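Local coordinates for protein alpha-galactosidase (Thermus thermophilus, PDB 6LCJ) that probably releases terminal alpha-linked galactose from galactosides by hydrolysis, as a glycoside hydrolase of the GH36 family, and assembles as a hexamer, at residues Y464-G469 and V473-L478; L420-A425 and K445-A450; V403-F406 and F410-L413. All blocks are in the same frame, centred on the assembly; numbering follows the deposited sequence.

Contact 1. Residues Y464-G469 and V473-L478; sequences YRFRVG and VDYAPL
The carbonyl oxygen of Tyr464 is held by Tyr475: the backbone N of Tyr475 donates to Tyr464 O over 2.7 Å, lying in the carbonyl plane, while CA of Asp474 makes a longer CA-H...O contact to the same oxygen and the Tyr475 ring brings its edge up to it in plane. Two residues further along, Phe466 and Val473 form the hydrogen-bonded pair, with Phe466 N to Val473 O at 3.0 Å and Val473 N to Phe466 O at 2.8 Å, both nearly straight. Between them Arg465 and Asp474 form the non-hydrogen-bonded pair, where CA of Arg465 also leans on Val473 O.

The two faces of the ladder differ in character. On the face of Phe466 and Val473, CD1 of Phe466 meets CE1 of Tyr475 at 3.5 Å, the ring planes turned 79° to one another in an oblique pairing, and CG2 of Val468 touches CG2 of Val473 at 3.6 Å. Tyr475 has its CG beside the backbone N (chi1 -69°), which sends the ring past Phe466 to helix 415-428, where its hydroxyl is hydrogen-bonded to Leu420 O. On the other face, the guanidinium of Arg465 and the carboxylate of Asp474 do not pair; Arg465 NE turns instead to Glu472 in a salt bridge. Asp474 uses OD1 to accept from the backbone N of Ala476 at 3.2 Å, met from above the carboxylate plane. That Asx turn ends the strand and leads into the short 3-10 segment 476-478, whose first residue packs its CB against CB of Tyr464. Polar on one side and apolar on the other, the arrangement is that of an antiparallel beta hairpin, part of a three-stranded C-terminal sheet lying against helices.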
loop_
_atom_site.group_PDB
_atom_site.type_symbol
_atom_site.label_atom_id
_atom_site.label_comp_id
_atom_site.label_asym_id
_atom_site.label_seq_id
_atom_site.Cartn_x
_atom_site.Cartn_y
_atom_site.Cartn_z
ATOM N N TYR E 464 8.961 -44.023 14.741
ATOM C CA TYR E 464 8.980 -44.226 13.298
ATOM C C TYR E 464 9.585 -45.569 12.918
ATOM O O TYR E 464 9.920 -45.788 11.750
ATOM C CB TYR E 464 9.725 -43.078 12.616
ATOM C CG TYR E 464 9.211 -41.754 13.105
ATOM C CD1 TYR E 464 7.894 -41.367 12.853
ATOM C CD2 TYR E 464 10.009 -40.914 13.868
ATOM C CE1 TYR E 464 7.395 -40.163 13.320
ATOM C CE2 TYR E 464 9.526 -39.703 14.338
ATOM C CZ TYR E 464 8.216 -39.331 14.068
ATOM O OH TYR E 464 7.729 -38.124 14.540
ATOM N N ARG E 465 9.715 -46.480 13.874
ATOM C CA ARG E 465 10.318 -47.778 13.629
ATOM C C ARG E 465 9.337 -48.858 14.040
ATOM O O ARG E 465 8.897 -48.900 15.190
ATOM C CB ARG E 465 11.637 -47.922 14.384
ATOM C CG ARG E 465 12.507 -46.666 14.370
ATOM C CD ARG E 465 13.998 -47.011 14.336
ATOM N NE ARG E 465 14.284 -48.333 14.896
ATOM C CZ ARG E 465 14.285 -48.623 16.197
ATOM N NH1 ARG E 465 14.007 -47.674 17.090
ATOM N NH2 ARG E 465 14.549 -49.864 16.601
ATOM N N PHE E 466 8.991 -49.718 13.100
ATOM C CA PHE E 466 8.149 -50.862 13.381
ATOM C C PHE E 466 8.915 -52.125 13.036
ATOM O O PHE E 466 9.884 -52.103 12.270
ATOM C CB PHE E 466 6.840 -50.800 12.592
ATOM C CG PHE E 466 6.026 -49.572 12.877
ATOM C CD1 PHE E 466 6.448 -48.324 12.439
ATOM C CD2 PHE E 466 4.845 -49.662 13.586
ATOM C CE1 PHE E 466 5.718 -47.194 12.715
ATOM C CE2 PHE E 466 4.102 -48.533 13.851
ATOM C CZ PHE E 466 4.541 -47.296 13.420
ATOM N N ARG E 467 8.491 -53.220 13.637
ATOM C CA ARG E 467 8.952 -54.541 13.252
ATOM C C ARG E 467 7.740 -55.271 12.704
ATOM O O ARG E 467 6.813 -55.590 13.453
ATOM C CB ARG E 467 9.585 -55.287 14.423
ATOM C CG ARG E 467 10.682 -56.240 13.975
ATOM C CD ARG E 467 11.677 -56.552 15.086
ATOM N NE ARG E 467 11.291 -57.735 15.857
ATOM C CZ ARG E 467 11.294 -58.979 15.380
ATOM N NH1 ARG E 467 11.663 -59.219 14.124
ATOM N NH2 ARG E 467 10.932 -59.990 16.163
ATOM N N VAL E 468 7.742 -55.499 11.393
ATOM C CA VAL E 468 6.652 -56.161 10.681
ATOM C C VAL E 468 7.118 -57.571 10.362
ATOM O O VAL E 468 8.106 -57.751 9.635
ATOM C CB VAL E 468 6.258 -55.402 9.403
ATOM C CG1 VAL E 468 5.020 -56.024 8.766
ATOM C CG2 VAL E 468 6.018 -53.927 9.704
ATOM N N GLY E 469 6.408 -58.566 10.901
ATOM C CA GLY E 469 6.932 -59.918 10.965
ATOM C C GLY E 469 8.338 -59.894 11.530
ATOM O O GLY E 469 8.553 -59.426 12.653
ATOM N N VAL E 473 11.039 -51.850 9.731
ATOM C CA VAL E 473 10.678 -50.791 8.787
ATOM C C VAL E 473 10.912 -49.441 9.452
ATOM O O VAL E 473 10.392 -49.180 10.544
ATOM C CB VAL E 473 9.215 -50.921 8.326
ATOM C CG1 VAL E 473 8.950 -50.049 7.106
ATOM C CG2 VAL E 473 8.863 -52.379 8.044
ATOM N N ASP E 474 11.674 -48.581 8.785
ATOM C CA ASP E 474 12.060 -47.273 9.307
ATOM C C ASP E 474 11.370 -46.187 8.487
ATOM O O ASP E 474 11.501 -46.151 7.259
ATOM C CB ASP E 474 13.582 -47.110 9.263
ATOM C CG ASP E 474 14.071 -45.862 9.990
ATOM O OD1 ASP E 474 13.262 -45.195 10.666
ATOM O OD2 ASP E 474 15.283 -45.552 9.892
ATOM N N TYR E 475 10.638 -45.303 9.163
ATOM C CA TYR E 475 9.912 -44.230 8.496
ATOM C C TYR E 475 10.539 -42.857 8.691
ATOM O O TYR E 475 10.153 -41.922 7.979
ATOM C CB TYR E 475 8.457 -44.158 8.992
ATOM C CG TYR E 475 7.561 -45.312 8.602
ATOM C CD1 TYR E 475 7.539 -46.475 9.363
ATOM C CD2 TYR E 475 6.703 -45.223 7.505
ATOM C CE1 TYR E 475 6.722 -47.527 9.034
ATOM C CE2 TYR E 475 5.870 -46.274 7.168
ATOM C CZ TYR E 475 5.884 -47.429 7.946
ATOM O OH TYR E 475 5.076 -48.501 7.643
ATOM N N ALA E 476 11.469 -42.704 9.635
ATOM C CA ALA E 476 11.982 -41.373 9.964
ATOM C C ALA E 476 12.510 -40.585 8.764
ATOM O O ALA E 476 12.260 -39.365 8.715
ATOM C CB ALA E 476 13.058 -41.488 11.053
ATOM N N PRO E 477 13.222 -41.181 7.785
ATOM C CA PRO E 477 13.663 -40.392 6.618
ATOM C C PRO E 477 12.587 -39.544 5.942
ATOM O O PRO E 477 12.898 -38.426 5.515
ATOM C CB PRO E 477 14.199 -41.475 5.671
ATOM C CG PRO E 477 14.757 -42.498 6.585
ATOM C CD PRO E 477 13.859 -42.516 7.796
ATOM N N LEU E 478 11.339 -40.028 5.827
ATOM C CA LEU E 478 10.310 -39.286 5.094
ATOM C C LEU E 478 9.860 -38.014 5.804
ATOM O O LEU E 478 9.213 -37.168 5.173
ATOM C CB LEU E 478 9.080 -40.159 4.834
ATOM C CG LEU E 478 8.108 -40.530 5.964
ATOM C CD1 LEU E 478 6.852 -39.671 5.964
ATOM C CD2 LEU E 478 7.721 -41.987 5.816
#

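Contact 2. Residues L420-A425 and K445-A450; sequences LQEALA and KGRLEA
Glu422 of helix 415-428 and Arg447 of helix 442-453 meet across the gap between the helices in a long salt bridge near the protein surface. This is an interhelical ion pair rather than close helix packing: the nearest CA atoms, those of Glu422 and Leu448, are 10.2 Å apart, and the two charged side chains alone span the distance between the segments. The carboxylate and guanidinium planes are inclined by 36°. OE1 of Glu422 stands clear of the plane of the guanidinium, where no N-H is aimed, so the attraction is one of charge without a hydrogen bond.

What positions the two groups lies further out. With CG anti to the backbone N (chi1 -167°) and an extended chain beyond it, Glu422 reaches from its helix toward the other. Arg447 reaches back with a bend at chi3 (72°), and its NH1 has a second, weak and long ion pair with Glu443 one turn earlier in its own helix. Between the helices, Phe406 packs against both Glu422 and Arg447, while Phe451 of helix 442-453 touches Glu422 and Ala425, giving the charged pair aromatic neighbours. The nearest approach is between OE1 of Glu422 and NH2 of Arg447, at 4.0 Å.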
loop_
_atom_site.group_PDB
_atom_site.type_symbol
_atom_site.label_atom_id
_atom_site.label_comp_id
_atom_site.label_asym_id
_atom_site.label_seq_id
_atom_site.Cartn_x
_atom_site.Cartn_y
_atom_site.Cartn_z
ATOM N N LEU E 420 6.051 -49.435 2.704
ATOM C CA LEU E 420 5.747 -48.593 3.861
ATOM C C LEU E 420 4.243 -48.525 4.119
ATOM O O LEU E 420 3.794 -48.608 5.270
ATOM C CB LEU E 420 6.302 -47.185 3.645
ATOM C CG LEU E 420 7.793 -47.037 3.363
ATOM C CD1 LEU E 420 8.104 -45.571 3.132
ATOM C CD2 LEU E 420 8.604 -47.585 4.504
ATOM N N GLN E 421 3.454 -48.355 3.053
ATOM C CA GLN E 421 2.008 -48.338 3.184
ATOM C C GLN E 421 1.481 -49.701 3.619
ATOM O O GLN E 421 0.642 -49.790 4.519
ATOM C CB GLN E 421 1.389 -47.877 1.855
ATOM C CG GLN E 421 -0.142 -47.737 1.806
ATOM C CD GLN E 421 -0.690 -46.722 2.790
ATOM O OE1 GLN E 421 0.064 -46.027 3.476
ATOM N NE2 GLN E 421 -2.025 -46.613 2.850
ATOM N N GLU E 422 1.978 -50.774 3.015
ATOM C CA GLU E 422 1.516 -52.105 3.396
ATOM C C GLU E 422 1.746 -52.381 4.881
ATOM O O GLU E 422 0.894 -52.985 5.547
ATOM C CB GLU E 422 2.213 -53.155 2.541
ATOM C CG GLU E 422 1.587 -54.517 2.632
ATOM C CD GLU E 422 2.519 -55.595 2.149
ATOM O OE1 GLU E 422 2.556 -55.820 0.924
ATOM O OE2 GLU E 422 3.218 -56.217 2.983
ATOM N N ALA E 423 2.888 -51.940 5.419
ATOM C CA ALA E 423 3.199 -52.195 6.825
ATOM C C ALA E 423 2.205 -51.506 7.759
ATOM O O ALA E 423 1.832 -52.065 8.797
ATOM C CB ALA E 423 4.624 -51.743 7.133
ATOM N N LEU E 424 1.767 -50.291 7.411
ATOM C CA LEU E 424 0.782 -49.603 8.245
ATOM C C LEU E 424 -0.585 -50.281 8.202
ATOM O O LEU E 424 -1.315 -50.241 9.197
ATOM C CB LEU E 424 0.658 -48.136 7.831
ATOM C CG LEU E 424 1.806 -47.213 8.256
ATOM C CD1 LEU E 424 1.353 -45.775 8.201
ATOM C CD2 LEU E 424 2.327 -47.559 9.634
ATOM N N ALA E 425 -0.955 -50.905 7.078
ATOM C CA ALA E 425 -2.168 -51.723 7.062
ATOM C C ALA E 425 -2.044 -52.922 8.002
ATOM O O ALA E 425 -2.989 -53.258 8.722
ATOM C CB ALA E 425 -2.478 -52.198 5.642
ATOM N N LYS E 445 -0.510 -60.714 -7.767
ATOM C CA LYS E 445 -1.704 -61.409 -7.299
ATOM C C LYS E 445 -1.410 -62.235 -6.063
ATOM O O LYS E 445 -2.194 -62.240 -5.104
ATOM C CB LYS E 445 -2.246 -62.313 -8.402
ATOM C CG LYS E 445 -2.900 -61.567 -9.523
ATOM C CD LYS E 445 -3.720 -62.486 -10.410
ATOM C CE LYS E 445 -3.777 -61.918 -11.809
ATOM N NZ LYS E 445 -5.181 -61.709 -12.213
ATOM N N GLY E 446 -0.295 -62.974 -6.087
ATOM C CA GLY E 446 0.069 -63.780 -4.939
ATOM C C GLY E 446 0.360 -62.935 -3.720
ATOM O O GLY E 446 -0.008 -63.295 -2.600
ATOM N N ARG E 447 1.010 -61.789 -3.918
ATOM C CA ARG E 447 1.287 -60.918 -2.786
ATOM C C ARG E 447 0.005 -60.370 -2.185
ATOM O O ARG E 447 -0.121 -60.305 -0.959
ATOM C CB ARG E 447 2.223 -59.797 -3.199
ATOM C CG ARG E 447 3.653 -60.200 -2.987
ATOM C CD ARG E 447 4.600 -59.232 -3.588
ATOM N NE ARG E 447 4.649 -57.984 -2.848
ATOM C CZ ARG E 447 4.331 -56.809 -3.369
ATOM N NH1 ARG E 447 3.938 -56.734 -4.641
ATOM N NH2 ARG E 447 4.406 -55.715 -2.618
ATOM N N LEU E 448 -0.962 -59.993 -3.032
ATOM C CA LEU E 448 -2.229 -59.471 -2.530
ATOM C C LEU E 448 -2.970 -60.517 -1.699
ATOM O O LEU E 448 -3.467 -60.215 -0.608
ATOM C CB LEU E 448 -3.103 -58.986 -3.689
ATOM C CG LEU E 448 -4.557 -58.611 -3.329
ATOM C CD1 LEU E 448 -4.627 -57.468 -2.269
ATOM C CD2 LEU E 448 -5.398 -58.281 -4.571
ATOM N N GLU E 449 -3.033 -61.760 -2.178
ATOM C CA GLU E 449 -3.721 -62.793 -1.408
ATOM C C GLU E 449 -3.018 -63.082 -0.083
ATOM O O GLU E 449 -3.676 -63.233 0.949
ATOM C CB GLU E 449 -3.868 -64.072 -2.233
ATOM C CG GLU E 449 -4.775 -65.123 -1.577
ATOM C CD GLU E 449 -6.152 -64.587 -1.096
ATOM O OE1 GLU E 449 -6.661 -63.555 -1.607
ATOM O OE2 GLU E 449 -6.743 -65.223 -0.197
ATOM N N ALA E 450 -1.687 -63.177 -0.080
ATOM C CA ALA E 450 -1.009 -63.383 1.194
ATOM C C ALA E 450 -1.229 -62.204 2.140
ATOM O O ALA E 450 -1.295 -62.385 3.360
ATOM C CB ALA E 450 0.481 -63.634 0.970
#

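Contact 3. Residues V403-F406 and F410-L413; sequences VVYF and FNLL
An amide nitrogen lies close to a tyrosine here without bonding to it: ND2 of Asn411 comes within 3.5 Å of CB of Tyr405 and 3.8 Å of CG of the same residue. The amide and ring planes are inclined by 39°, and the nitrogen approaches the ring obliquely. The polar atoms of this buried amide are used elsewhere. OD1 of Asn411 accepts from the backbone N of Leu413 at 2.9 Å, the donor standing above the carbonyl plane, in an Asx turn; ND2 donates to the carbonyl oxygen of Arg407. The anti placement of CG relative to N in Asn411 (chi1 -176°) directs the amide at Tyr405.

Leu413 supplies the apolar partner, its CD1 meeting CD2 of Tyr405 at 3.6 Å as the two side chains cross at about a right angle. Replacing Tyr405 with an alanine would probably open a gap beside CD1 of Leu413 and leave the Asn411 amide without the ring against which it rests. The contact lies in the loop between strand 398-400 of the TIM barrel and helix 415-428, with Tyr167 of helix 166-169 also touching Tyr405 and Met418 of helix 415-428 touching Asn411.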
loop_
_atom_site.group_PDB
_atom_site.type_symbol
_atom_site.label_atom_id
_atom_site.label_comp_id
_atom_site.label_asym_id
_atom_site.label_seq_id
_atom_site.Cartn_x
_atom_site.Cartn_y
_atom_site.Cartn_z
ATOM N N VAL E 403 -5.699 -47.005 1.154
ATOM C CA VAL E 403 -5.486 -48.291 0.484
ATOM C C VAL E 403 -4.007 -48.634 0.328
ATOM O O VAL E 403 -3.122 -47.781 0.483
ATOM C CB VAL E 403 -6.196 -48.327 -0.886
ATOM C CG1 VAL E 403 -7.635 -47.900 -0.736
ATOM C CG2 VAL E 403 -5.458 -47.448 -1.888
ATOM N N VAL E 404 -3.747 -49.900 0.023
ATOM C CA VAL E 404 -2.412 -50.423 -0.240
ATOM C C VAL E 404 -2.324 -50.713 -1.727
ATOM O O VAL E 404 -3.235 -51.322 -2.298
ATOM C CB VAL E 404 -2.136 -51.700 0.575
ATOM C CG1 VAL E 404 -0.680 -52.116 0.447
ATOM C CG2 VAL E 404 -2.518 -51.495 2.020
ATOM N N TYR E 405 -1.241 -50.281 -2.353
ATOM C CA TYR E 405 -0.994 -50.644 -3.737
ATOM C C TYR E 405 -0.156 -51.911 -3.784
ATOM O O TYR E 405 0.762 -52.095 -2.977
ATOM C CB TYR E 405 -0.279 -49.520 -4.495
ATOM C CG TYR E 405 -1.098 -48.262 -4.659
ATOM C CD1 TYR E 405 -1.949 -48.091 -5.743
ATOM C CD2 TYR E 405 -1.014 -47.237 -3.720
ATOM C CE1 TYR E 405 -2.702 -46.925 -5.882
ATOM C CE2 TYR E 405 -1.752 -46.067 -3.852
ATOM C CZ TYR E 405 -2.593 -45.917 -4.924
ATOM O OH TYR E 405 -3.305 -44.749 -5.045
ATOM N N PHE E 406 -0.498 -52.790 -4.721
ATOM C CA PHE E 406 0.355 -53.895 -5.134
ATOM C C PHE E 406 0.718 -53.838 -6.604
ATOM O O PHE E 406 1.778 -54.322 -6.988
ATOM C CB PHE E 406 -0.322 -55.239 -4.840
ATOM C CG PHE E 406 -0.559 -55.474 -3.385
ATOM C CD1 PHE E 406 -1.727 -55.020 -2.784
ATOM C CD2 PHE E 406 0.395 -56.117 -2.612
ATOM C CE1 PHE E 406 -1.945 -55.214 -1.447
ATOM C CE2 PHE E 406 0.188 -56.324 -1.275
ATOM C CZ PHE E 406 -0.984 -55.880 -0.680
ATOM N N PHE E 410 -0.023 -48.607 -13.967
ATOM C CA PHE E 410 -0.853 -47.455 -13.620
ATOM C C PHE E 410 -0.556 -46.985 -12.201
ATOM O O PHE E 410 -1.459 -46.773 -11.390
ATOM C CB PHE E 410 -2.330 -47.786 -13.805
ATOM C CG PHE E 410 -2.635 -48.309 -15.170
ATOM C CD1 PHE E 410 -2.438 -47.500 -16.290
ATOM C CD2 PHE E 410 -3.061 -49.619 -15.349
ATOM C CE1 PHE E 410 -2.689 -47.976 -17.565
ATOM C CE2 PHE E 410 -3.315 -50.108 -16.622
ATOM C CZ PHE E 410 -3.132 -49.283 -17.732
ATOM N N ASN E 411 0.737 -46.845 -11.906
ATOM C CA ASN E 411 1.205 -46.513 -10.568
ATOM C C ASN E 411 2.647 -46.055 -10.704
ATOM O O ASN E 411 3.414 -46.669 -11.437
ATOM C CB ASN E 411 1.073 -47.724 -9.627
ATOM C CG ASN E 411 1.465 -47.406 -8.202
ATOM O OD1 ASN E 411 1.734 -46.252 -7.877
ATOM N ND2 ASN E 411 1.521 -48.437 -7.339
ATOM N N LEU E 412 3.001 -44.953 -10.053
ATOM C CA LEU E 412 4.367 -44.455 -10.109
ATOM C C LEU E 412 5.168 -44.823 -8.879
ATOM O O LEU E 412 6.360 -44.509 -8.818
ATOM C CB LEU E 412 4.395 -42.933 -10.264
ATOM C CG LEU E 412 3.742 -42.314 -11.488
ATOM C CD1 LEU E 412 4.047 -40.811 -11.507
ATOM C CD2 LEU E 412 4.195 -43.032 -12.770
ATOM N N LEU E 413 4.541 -45.470 -7.902
ATOM C CA LEU E 413 5.194 -45.731 -6.632
ATOM C C LEU E 413 6.268 -46.803 -6.776
ATOM O O LEU E 413 6.133 -47.756 -7.550
ATOM C CB LEU E 413 4.160 -46.165 -5.606
ATOM C CG LEU E 413 3.286 -45.039 -5.072
ATOM C CD1 LEU E 413 2.129 -45.629 -4.292
ATOM C CD2 LEU E 413 4.129 -44.122 -4.213
#

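Overall arrangement
Helix 415-428 ties the three contacts together: it carries one segment of contact 2, and contacts 1 and 3 both pack against it. Contact 1 meets contact 2 through it, their centres 15 Å apart: OH of Tyr475 lies 2.7 Å from O of Leu420, and CG1 of Val473 packs on CD2 of Leu420. Contacts 2 and 3, with centres 11 Å apart, touch where Gln421 NE2 approaches Val403 O to 2.9 Å and where CE1 of Phe406 packs on CD1 of Leu448. Contacts 1 and 3 do not meet, their nearest atoms being about 10 Å apart. Barrel loop, helices and C-terminal hairpin thus follow in series along the chain, and Phe410 and Leu412 of contact 3 also reach a neighbouring subunit.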